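Hypothetical protein XCC279 (Xanthomonas campestris pv. campestris, PDB 4NAV) probably hydrolyses 3-deoxy-D-manno-octulosonate 8-phosphate to the free sugar acid and inorganic phosphate, a magnesium-dependent step in lipopolysaccharide biosynthesis. Local coordinates at residues 23-28 with 114-119; 50-55 with 157-162; 118-123 with 139-144; 134-139 with 151-156. One frame throughout, in Å; residues are numbered along the deposited sequence.

Contact 1: residues 23-28 with 114-119; sequences ACFDVD and LFMGDD
The carbonyl oxygen Met116 O takes the amide Asp26 N at 2.8 Å, the last of three backbone bonds that zip the two strands together in parallel. The other two are Cys24 N to Leu114 O at 2.8 Å and Met116 N to Cys24 O at 3.0 Å. The ladder pairs Ala23 with Leu114, Cys24 with Phe115 and Phe25 with Met116. On the face carrying Phe25 and Met116, the extended methionine runs obliquely past the ring, and Met116 SD lies 3.7 Å from Phe25 CD1. The sulfur approaches the ring at a slant, 72° off its normal, in a Met-aromatic contact. Leu114 and Met116 are covered on this side by helix 158-169. On the other face Cys24 CB meets Phe115 CD1 at 3.6 Å, and one face of the Phe115 ring looks onto Cys24 O.

These are neighbouring inner strands of the Rossmann-like sheet of a haloacid dehalogenase phosphatase, and their C-terminal ends probably form the magnesium site. Asp26 and Asp28 fit the DxDx(T/V) motif of the superfamily. Asp26 and Asp118, both predicted magnesium ligands, cross at about a right angle with their carboxylates nearly coplanar. Asp26 OD2, Asp118 OD1 and the backbone oxygen Asp28 O gather near one another there, and the two predicted ligands make this probably the place where the metal binds. Lys95 forms a salt bridge with Asp26 OD1, and Lys46 does the same for Asp28.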
# COMPACT_ATOMS: atom_id res chain seq x y z
N ALA A 23 -17.53 22.48 0.97
CA ALA A 23 -16.24 21.80 1.15
C ALA A 23 -15.85 21.14 -0.15
O ALA A 23 -16.56 20.26 -0.64
CB ALA A 23 -16.35 20.77 2.25
N CYS A 24 -14.72 21.57 -0.73
CA CYS A 24 -14.27 21.03 -2.01
C CYS A 24 -13.01 20.26 -1.81
O CYS A 24 -12.16 20.67 -1.04
CB CYS A 24 -14.00 22.16 -2.99
SG CYS A 24 -15.40 23.24 -3.26
N PHE A 25 -12.85 19.17 -2.55
CA PHE A 25 -11.71 18.29 -2.39
C PHE A 25 -11.10 17.92 -3.72
O PHE A 25 -11.79 17.40 -4.59
CB PHE A 25 -12.15 17.01 -1.71
CG PHE A 25 -12.61 17.19 -0.30
CD1 PHE A 25 -11.77 16.91 0.77
CD2 PHE A 25 -13.88 17.67 -0.05
CE1 PHE A 25 -12.20 17.08 2.07
CE2 PHE A 25 -14.31 17.85 1.24
CZ PHE A 25 -13.48 17.56 2.30
N ASP A 26 -9.79 18.14 -3.86
CA ASP A 26 -9.02 17.51 -4.93
C ASP A 26 -9.21 16.00 -4.80
O ASP A 26 -9.56 15.50 -3.75
CB ASP A 26 -7.53 17.84 -4.76
CG ASP A 26 -6.70 17.42 -5.96
OD1 ASP A 26 -7.20 17.62 -7.10
OD2 ASP A 26 -5.56 16.90 -5.77
N VAL A 27 -8.98 15.27 -5.87
CA VAL A 27 -9.08 13.82 -5.80
C VAL A 27 -7.69 13.23 -5.49
O VAL A 27 -7.45 12.71 -4.38
CB VAL A 27 -9.68 13.25 -7.11
CG1 VAL A 27 -9.72 11.74 -7.08
CG2 VAL A 27 -11.09 13.79 -7.32
N ASP A 28 -6.82 13.27 -6.48
CA ASP A 28 -5.54 12.60 -6.37
C ASP A 28 -4.60 13.31 -5.47
O ASP A 28 -4.34 14.52 -5.63
CB ASP A 28 -4.94 12.42 -7.74
CG ASP A 28 -5.59 11.30 -8.49
OD1 ASP A 28 -5.39 10.10 -8.09
OD2 ASP A 28 -6.27 11.62 -9.49
N LEU A 114 -14.22 25.80 1.92
CA LEU A 114 -13.04 25.07 2.30
C LEU A 114 -12.54 24.34 1.09
O LEU A 114 -13.36 23.78 0.33
CB LEU A 114 -13.39 24.02 3.33
CG LEU A 114 -12.26 23.05 3.71
CD1 LEU A 114 -12.45 22.66 5.17
CD2 LEU A 114 -12.16 21.82 2.83
N PHE A 115 -11.23 24.32 0.88
CA PHE A 115 -10.66 23.58 -0.24
C PHE A 115 -9.48 22.78 0.22
O PHE A 115 -8.58 23.31 0.88
CB PHE A 115 -10.22 24.52 -1.36
CG PHE A 115 -9.97 23.81 -2.67
CD1 PHE A 115 -10.91 23.86 -3.69
CD2 PHE A 115 -8.82 23.10 -2.86
CE1 PHE A 115 -10.70 23.21 -4.88
CE2 PHE A 115 -8.61 22.42 -4.04
CZ PHE A 115 -9.55 22.49 -5.06
N MET A 116 -9.45 21.51 -0.14
CA MET A 116 -8.34 20.66 0.21
C MET A 116 -7.67 20.14 -1.03
O MET A 116 -8.32 19.51 -1.87
CB MET A 116 -8.84 19.50 1.02
CG MET A 116 -7.74 18.64 1.58
SD MET A 116 -8.50 17.30 2.47
CE MET A 116 -7.11 16.75 3.46
N GLY A 117 -6.37 20.40 -1.16
CA GLY A 117 -5.60 19.94 -2.33
C GLY A 117 -4.16 19.65 -1.95
O GLY A 117 -3.74 19.95 -0.85
N ASP A 118 -3.41 19.06 -2.88
CA ASP A 118 -2.04 18.61 -2.58
C ASP A 118 -0.95 19.11 -3.52
O ASP A 118 0.23 18.98 -3.19
CB ASP A 118 -2.01 17.08 -2.59
CG ASP A 118 -2.23 16.49 -3.97
OD1 ASP A 118 -3.24 16.82 -4.63
OD2 ASP A 118 -1.35 15.70 -4.39
N ASP A 119 -1.31 19.68 -4.67
CA ASP A 119 -0.32 20.05 -5.72
C ASP A 119 -0.73 21.29 -6.53
O ASP A 119 -1.82 21.83 -6.36
CB ASP A 119 -0.06 18.85 -6.65
CG ASP A 119 1.33 18.85 -7.28
OD1 ASP A 119 2.15 19.75 -6.98
OD2 ASP A 119 1.61 17.92 -8.09

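Contact 2: residues 50-55 with 157-162; sequences VLDGQG and GAAREV
Two hydrogen bonds tie Asp52 and Leu51 to Arg160, one to its backbone and one to its side chain. Asp52 OD1 accepts Arg160 N at 2.8 Å on the anti side of the carboxylate, 31° out of its plane. Arg160 N belongs to the first turn of the helix, Gly157 being at its N-cap position. There the helix dipole would probably help to hold a negative charge. Arg160 NH1 donates to Leu51 O at 3.1 Å. That carbonyl already accepts Gly55 N within its own helix, and the two donors reach it from opposite faces.

Helices 50-61 and 158-169 lie on the same face of the central parallel sheet of this haloacid dehalogenase fold, and their segments run at 27° to each other, 7.5 Å between axes.

In the packing, Arg160 is a knob among Leu51, Asp52, Gln54 and Gly55. A bend at chi2 (53°) carries its chain across the neighbouring helix, over Leu51 O and alongside Gln54. Arg160 CD rests 3.6 Å from Gly55 CA, where no side chain intervenes, and Arg160 NH1 is 3.6 Å from Gln54 CB. Ala159 CB lies against the Asp52 carboxylate, 3.5 Å from Asp52 OD1. Of the salt bridges, Arg160 NE pairs with Asp164, and Arg160 NH1 with Asp119 of a neighbouring subunit.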
# COMPACT_ATOMS: atom_id res chain seq x y z
N VAL A 50 -12.35 4.44 3.24
CA VAL A 50 -13.68 4.44 3.83
C VAL A 50 -13.87 5.41 4.96
O VAL A 50 -14.98 5.89 5.14
CB VAL A 50 -14.15 3.06 4.34
CG1 VAL A 50 -14.20 2.07 3.17
CG2 VAL A 50 -13.26 2.55 5.48
N LEU A 51 -12.81 5.71 5.72
CA LEU A 51 -12.91 6.76 6.75
C LEU A 51 -13.17 8.10 6.12
O LEU A 51 -14.00 8.87 6.59
CB LEU A 51 -11.66 6.86 7.60
CG LEU A 51 -11.24 5.59 8.35
CD1 LEU A 51 -9.96 5.85 9.18
CD2 LEU A 51 -12.35 5.02 9.23
N ASP A 52 -12.50 8.36 5.02
CA ASP A 52 -12.78 9.56 4.25
C ASP A 52 -14.24 9.58 3.80
O ASP A 52 -14.95 10.57 3.97
CB ASP A 52 -11.78 9.72 3.09
CG ASP A 52 -10.34 10.04 3.56
OD1 ASP A 52 -10.14 10.53 4.69
OD2 ASP A 52 -9.38 9.81 2.79
N GLY A 53 -14.72 8.46 3.27
CA GLY A 53 -16.13 8.34 2.84
C GLY A 53 -17.14 8.62 3.93
O GLY A 53 -18.09 9.38 3.75
N GLN A 54 -16.92 7.99 5.09
CA GLN A 54 -17.76 8.25 6.22
C GLN A 54 -17.72 9.75 6.56
O GLN A 54 -18.76 10.35 6.79
CB GLN A 54 -17.34 7.40 7.42
CG GLN A 54 -18.30 7.44 8.60
CD GLN A 54 -19.72 7.05 8.18
OE1 GLN A 54 -19.96 5.94 7.73
NE2 GLN A 54 -20.67 7.95 8.38
N GLY A 55 -16.54 10.37 6.55
CA GLY A 55 -16.46 11.80 6.84
C GLY A 55 -17.25 12.68 5.86
O GLY A 55 -17.92 13.63 6.25
N GLY A 157 -6.96 8.85 5.57
CA GLY A 157 -7.77 9.55 6.52
C GLY A 157 -7.59 11.06 6.62
O GLY A 157 -8.19 11.69 7.50
N ALA A 158 -6.81 11.67 5.74
CA ALA A 158 -6.60 13.10 5.79
C ALA A 158 -7.92 13.87 5.61
O ALA A 158 -8.19 14.86 6.30
CB ALA A 158 -5.62 13.52 4.73
N ALA A 159 -8.75 13.42 4.68
CA ALA A 159 -10.02 14.08 4.47
C ALA A 159 -11.00 13.88 5.66
O ALA A 159 -11.72 14.80 6.03
CB ALA A 159 -10.66 13.60 3.17
N ARG A 160 -11.00 12.70 6.26
CA ARG A 160 -11.78 12.49 7.45
C ARG A 160 -11.31 13.45 8.51
O ARG A 160 -12.12 14.08 9.22
CB ARG A 160 -11.64 11.06 7.96
CG ARG A 160 -12.35 10.78 9.29
CD ARG A 160 -13.82 11.19 9.22
NE ARG A 160 -14.58 10.68 10.36
CZ ARG A 160 -14.98 9.42 10.51
NH1 ARG A 160 -14.68 8.48 9.61
NH2 ARG A 160 -15.68 9.09 11.59
N GLU A 161 -10.00 13.61 8.63
CA GLU A 161 -9.46 14.52 9.64
C GLU A 161 -10.02 15.92 9.47
O GLU A 161 -10.30 16.61 10.46
CB GLU A 161 -7.93 14.51 9.61
CG GLU A 161 -7.30 15.19 10.82
CD GLU A 161 -5.78 15.25 10.71
OE1 GLU A 161 -5.14 14.25 10.22
OE2 GLU A 161 -5.22 16.30 11.11
N VAL A 162 -10.17 16.34 8.23
CA VAL A 162 -10.74 17.63 7.94
C VAL A 162 -12.21 17.63 8.31
O VAL A 162 -12.67 18.52 9.03
CB VAL A 162 -10.57 17.97 6.44
CG1 VAL A 162 -11.49 19.11 6.00
CG2 VAL A 162 -9.14 18.34 6.17

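Contact 3: residues 118-123 with 139-144; sequences DDLPDL and HPWIAE
Ile142 points straight at the loop 118-123 and does most of the touching. Its CG1 branch stands anti to its own carbonyl carbon (chi1 -88°), which lays Ile142 CD1 over the backbone where Asp119 joins Leu120, 3.5 Å from Leu120 N. Ile142 CG2, the other branch, lies near the carbonyl of Asp118. Leu123 runs antiparallel alongside Ile142, with Leu123 CG 4.1 Å from Ile142 CD1. Leu120 crosses the indole of Trp141 obliquely, and both of its methyls approach the six-membered ring, Leu120 CD2 reaching Trp141 CE3 at 4.1 Å. At the other end Asp119 OD1 comes to 3.6 Å from His139 CB. The other carboxylate oxygen, Asp119 OD2, forms a salt bridge with Arg160 of a neighbouring subunit, whose Tyr3 also meets Trp141 edge-to-face.

His139 is the N-cap of helix 140-143, and its own amide is turned to the loop: His139 N donates to Asp118 O at 2.9 Å. Within the loop Asp122 OD2 accepts two amides, Asp119 N through its anti lone pair and Asp118 N from above the carboxylate plane. Asp118, a predicted magnesium ligand, therefore has its backbone held at both N and O; Asp122 and the helix start would then be second-shell groups that probably help position its carboxylate.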
# COMPACT_ATOMS: atom_id res chain seq x y z
N ASP A 118 -3.41 19.06 -2.88
CA ASP A 118 -2.04 18.61 -2.58
C ASP A 118 -0.95 19.11 -3.52
O ASP A 118 0.23 18.98 -3.19
CB ASP A 118 -2.01 17.08 -2.59
CG ASP A 118 -2.23 16.49 -3.97
OD1 ASP A 118 -3.24 16.82 -4.63
OD2 ASP A 118 -1.35 15.70 -4.39
N ASP A 119 -1.31 19.68 -4.67
CA ASP A 119 -0.32 20.05 -5.72
C ASP A 119 -0.73 21.29 -6.53
O ASP A 119 -1.82 21.83 -6.36
CB ASP A 119 -0.06 18.85 -6.65
CG ASP A 119 1.33 18.85 -7.28
OD1 ASP A 119 2.15 19.75 -6.98
OD2 ASP A 119 1.61 17.92 -8.09
N LEU A 120 0.15 21.71 -7.42
CA LEU A 120 0.01 22.94 -8.18
C LEU A 120 -1.34 23.22 -8.79
O LEU A 120 -1.82 24.35 -8.69
CB LEU A 120 1.04 22.97 -9.29
CG LEU A 120 2.47 23.03 -8.77
CD1 LEU A 120 3.47 22.59 -9.82
CD2 LEU A 120 2.78 24.44 -8.27
N PRO A 121 -1.99 22.23 -9.43
CA PRO A 121 -3.29 22.62 -10.01
C PRO A 121 -4.34 23.12 -8.98
O PRO A 121 -5.25 23.84 -9.37
CB PRO A 121 -3.76 21.34 -10.73
CG PRO A 121 -2.53 20.48 -10.84
CD PRO A 121 -1.72 20.80 -9.61
N ASP A 122 -4.17 22.79 -7.70
CA ASP A 122 -5.07 23.23 -6.63
C ASP A 122 -4.76 24.65 -6.12
O ASP A 122 -5.55 25.27 -5.41
CB ASP A 122 -5.04 22.27 -5.46
CG ASP A 122 -5.26 20.82 -5.88
OD1 ASP A 122 -6.31 20.50 -6.47
OD2 ASP A 122 -4.36 19.98 -5.62
N LEU A 123 -3.61 25.18 -6.51
CA LEU A 123 -3.12 26.38 -5.90
C LEU A 123 -4.00 27.62 -6.12
O LEU A 123 -4.15 28.43 -5.21
CB LEU A 123 -1.69 26.64 -6.37
CG LEU A 123 -0.55 27.05 -5.43
CD1 LEU A 123 0.35 28.16 -5.97
CD2 LEU A 123 -1.12 27.41 -4.08
N HIS A 139 2.74 18.41 -1.79
CA HIS A 139 3.96 19.00 -2.33
C HIS A 139 4.39 20.23 -1.52
O HIS A 139 3.55 21.03 -1.16
CB HIS A 139 3.78 19.43 -3.78
CG HIS A 139 5.06 19.79 -4.47
ND1 HIS A 139 5.85 18.84 -5.08
CD2 HIS A 139 5.73 20.95 -4.57
CE1 HIS A 139 6.95 19.41 -5.54
NE2 HIS A 139 6.91 20.69 -5.23
N PRO A 140 5.69 20.37 -1.22
CA PRO A 140 6.16 21.52 -0.43
C PRO A 140 5.73 22.90 -0.96
O PRO A 140 5.48 23.80 -0.16
CB PRO A 140 7.68 21.41 -0.47
CG PRO A 140 7.95 19.99 -0.79
CD PRO A 140 6.80 19.48 -1.60
N TRP A 141 5.66 23.07 -2.27
CA TRP A 141 5.16 24.33 -2.81
C TRP A 141 3.75 24.69 -2.38
O TRP A 141 3.43 25.87 -2.30
CB TRP A 141 5.23 24.38 -4.33
CG TRP A 141 6.60 24.46 -4.83
CD1 TRP A 141 7.68 25.10 -4.23
CD2 TRP A 141 7.09 23.92 -6.04
NE1 TRP A 141 8.80 24.95 -5.00
CE2 TRP A 141 8.47 24.23 -6.12
CE3 TRP A 141 6.50 23.19 -7.07
CZ2 TRP A 141 9.26 23.84 -7.17
CZ3 TRP A 141 7.31 22.79 -8.14
CH2 TRP A 141 8.67 23.12 -8.18
N ILE A 142 2.93 23.68 -2.09
CA ILE A 142 1.57 23.87 -1.59
C ILE A 142 1.59 23.96 -0.07
O ILE A 142 0.97 24.88 0.51
CB ILE A 142 0.65 22.71 -2.06
CG1 ILE A 142 0.04 23.01 -3.44
CG2 ILE A 142 -0.50 22.48 -1.09
CD1 ILE A 142 1.04 23.37 -4.51
N ALA A 143 2.26 23.01 0.58
CA ALA A 143 2.43 23.04 2.04
C ALA A 143 2.84 24.44 2.54
O ALA A 143 2.22 24.98 3.44
CB ALA A 143 3.49 22.02 2.45
N GLU A 144 3.87 25.01 1.92
CA GLU A 144 4.39 26.34 2.23
C GLU A 144 3.38 27.44 2.16
O GLU A 144 3.60 28.51 2.73
CB GLU A 144 5.37 26.74 1.15
CG GLU A 144 6.82 26.47 1.37
CD GLU A 144 7.60 27.08 0.22
OE1 GLU A 144 7.04 27.22 -0.87
OE2 GLU A 144 8.76 27.44 0.42

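Contact 4: residues 134-139 with 151-156; sequences APANAH and RARGGE
Asn137 OD1 accepts the amide Gly154 N in a nearly straight bond (176°). The modelled separation of 2.5 Å is short, but at this resolution little should be read into that. The donor stands above the carbonyl plane of the side chain, 38° out of it. Asn137 CG lies between its own backbone N and carbonyl carbon (chi1 55°), and this turns the amide toward the loop 151-156. One residue before Asn137 and two before Gly154, Ala136 N donates to Ala152 O at 3.2 Å; Ala152 O is also reached by Thr150 OG1.

Neither segment is helix or strand; each contains a beta turn. Pro135 to Ala138 form a type I turn and Arg153 to Glu156 a type II turn, each closed by its own backbone bond. They lie in the loops on either side of helix 140-143, near the C-terminal end of the sheet.

Around the bonds the packing is light. Ala136 CB rests 3.5 Å from Arg151 O at the exposed side, while Pro135 CB covers Gly154 N at 3.8 Å. Asn137 OD1 also lies over Arg153, 3.7 Å from Arg153 CB. Pro135 in turn touches Asp118, a predicted magnesium ligand. Asn137 spends both ends of its amide: the oxygen takes Gly154 N and Asn137 ND2 donates to Gly29 O. With both ends engaged, the amide's rotation is probably fixed, and the loop 151-156 is joined to the chain just after Asp28.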
# COMPACT_ATOMS: atom_id res chain seq x y z
N ALA A 134 -4.25 21.28 3.42
CA ALA A 134 -3.42 20.33 2.65
C ALA A 134 -3.05 19.12 3.48
O ALA A 134 -2.81 19.25 4.70
CB ALA A 134 -2.17 21.00 2.18
N PRO A 135 -3.05 17.94 2.86
CA PRO A 135 -2.69 16.77 3.60
C PRO A 135 -1.18 16.76 3.92
O PRO A 135 -0.42 17.60 3.41
CB PRO A 135 -3.08 15.65 2.66
CG PRO A 135 -2.95 16.23 1.30
CD PRO A 135 -3.36 17.64 1.45
N ALA A 136 -0.75 15.83 4.76
CA ALA A 136 0.66 15.79 5.18
C ALA A 136 1.59 15.46 4.02
O ALA A 136 2.69 15.97 3.96
CB ALA A 136 0.85 14.77 6.30
N ASN A 137 1.14 14.64 3.09
CA ASN A 137 1.94 14.30 1.89
C ASN A 137 1.98 15.39 0.82
O ASN A 137 2.46 15.15 -0.27
CB ASN A 137 1.37 13.02 1.23
CG ASN A 137 -0.10 13.15 0.91
OD1 ASN A 137 -0.91 13.22 1.83
ND2 ASN A 137 -0.46 13.20 -0.39
N ALA A 138 1.44 16.58 1.09
CA ALA A 138 1.31 17.62 0.04
C ALA A 138 2.66 18.07 -0.50
O ALA A 138 3.64 18.10 0.26
CB ALA A 138 0.59 18.81 0.61
N HIS A 139 2.74 18.41 -1.79
CA HIS A 139 3.96 19.00 -2.33
C HIS A 139 4.39 20.23 -1.52
O HIS A 139 3.55 21.03 -1.16
CB HIS A 139 3.78 19.43 -3.78
CG HIS A 139 5.06 19.79 -4.47
ND1 HIS A 139 5.85 18.84 -5.08
CD2 HIS A 139 5.73 20.95 -4.57
CE1 HIS A 139 6.95 19.41 -5.54
NE2 HIS A 139 6.91 20.69 -5.23
N ARG A 151 -2.52 15.98 10.07
CA ARG A 151 -1.53 15.00 10.51
C ARG A 151 -1.48 13.83 9.51
O ARG A 151 -0.42 13.36 9.19
CB ARG A 151 -1.83 14.50 11.93
CG ARG A 151 -1.41 15.47 13.02
CD ARG A 151 -2.15 15.23 14.34
NE ARG A 151 -3.30 16.14 14.51
CZ ARG A 151 -4.59 15.81 14.43
NH1 ARG A 151 -5.00 14.56 14.18
NH2 ARG A 151 -5.51 16.76 14.59
N ALA A 152 -2.63 13.36 9.05
CA ALA A 152 -2.68 12.17 8.19
C ALA A 152 -2.40 12.50 6.73
O ALA A 152 -2.55 13.63 6.28
CB ALA A 152 -4.02 11.45 8.31
N ARG A 153 -2.07 11.44 6.00
CA ARG A 153 -1.75 11.50 4.58
C ARG A 153 -2.98 11.29 3.72
O ARG A 153 -3.97 10.67 4.14
CB ARG A 153 -0.71 10.41 4.24
CG ARG A 153 0.61 10.60 5.00
CD ARG A 153 1.78 9.67 4.71
NE ARG A 153 3.00 10.48 4.62
CZ ARG A 153 4.10 10.13 3.95
NH1 ARG A 153 4.15 8.99 3.26
NH2 ARG A 153 5.15 10.94 3.97
N GLY A 154 -2.91 11.81 2.51
CA GLY A 154 -3.97 11.65 1.54
C GLY A 154 -4.20 10.19 1.33
O GLY A 154 -3.26 9.41 1.25
N GLY A 155 -5.46 9.80 1.33
CA GLY A 155 -5.83 8.40 1.12
C GLY A 155 -5.62 7.53 2.36
O GLY A 155 -5.79 6.31 2.29
N GLU A 156 -5.26 8.17 3.47
CA GLU A 156 -5.09 7.50 4.77
C GLU A 156 -5.80 8.27 5.90
O GLU A 156 -5.32 8.37 7.00
CB GLU A 156 -3.59 7.33 5.06
CG GLU A 156 -2.89 6.40 4.06
CD GLU A 156 -1.36 6.38 4.18
OE1 GLU A 156 -0.80 6.90 5.19
OE2 GLU A 156 -0.73 5.80 3.25

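From the N terminus, contact 1 brings the strand ending at 25 back beside strand 113-116, closing a loop that holds the hairpin 35-49 and the alternating helices and strands up to residue 113. Contact 2 starts inside that loop and ends beyond it, at 157-162, so the two cross; they touch where Met116 packs on helix 158-169. Contacts 3 and 4 both nest inside the loop of contact 2. Contact 3 leaves from the end of contact 1, sharing Asp118 and Asp119, and crosses contact 4, with which it shares His139. Contact 4 follows contact 1 in series, joining the loop after strand 131-133 to the one that leads into helix 158-169.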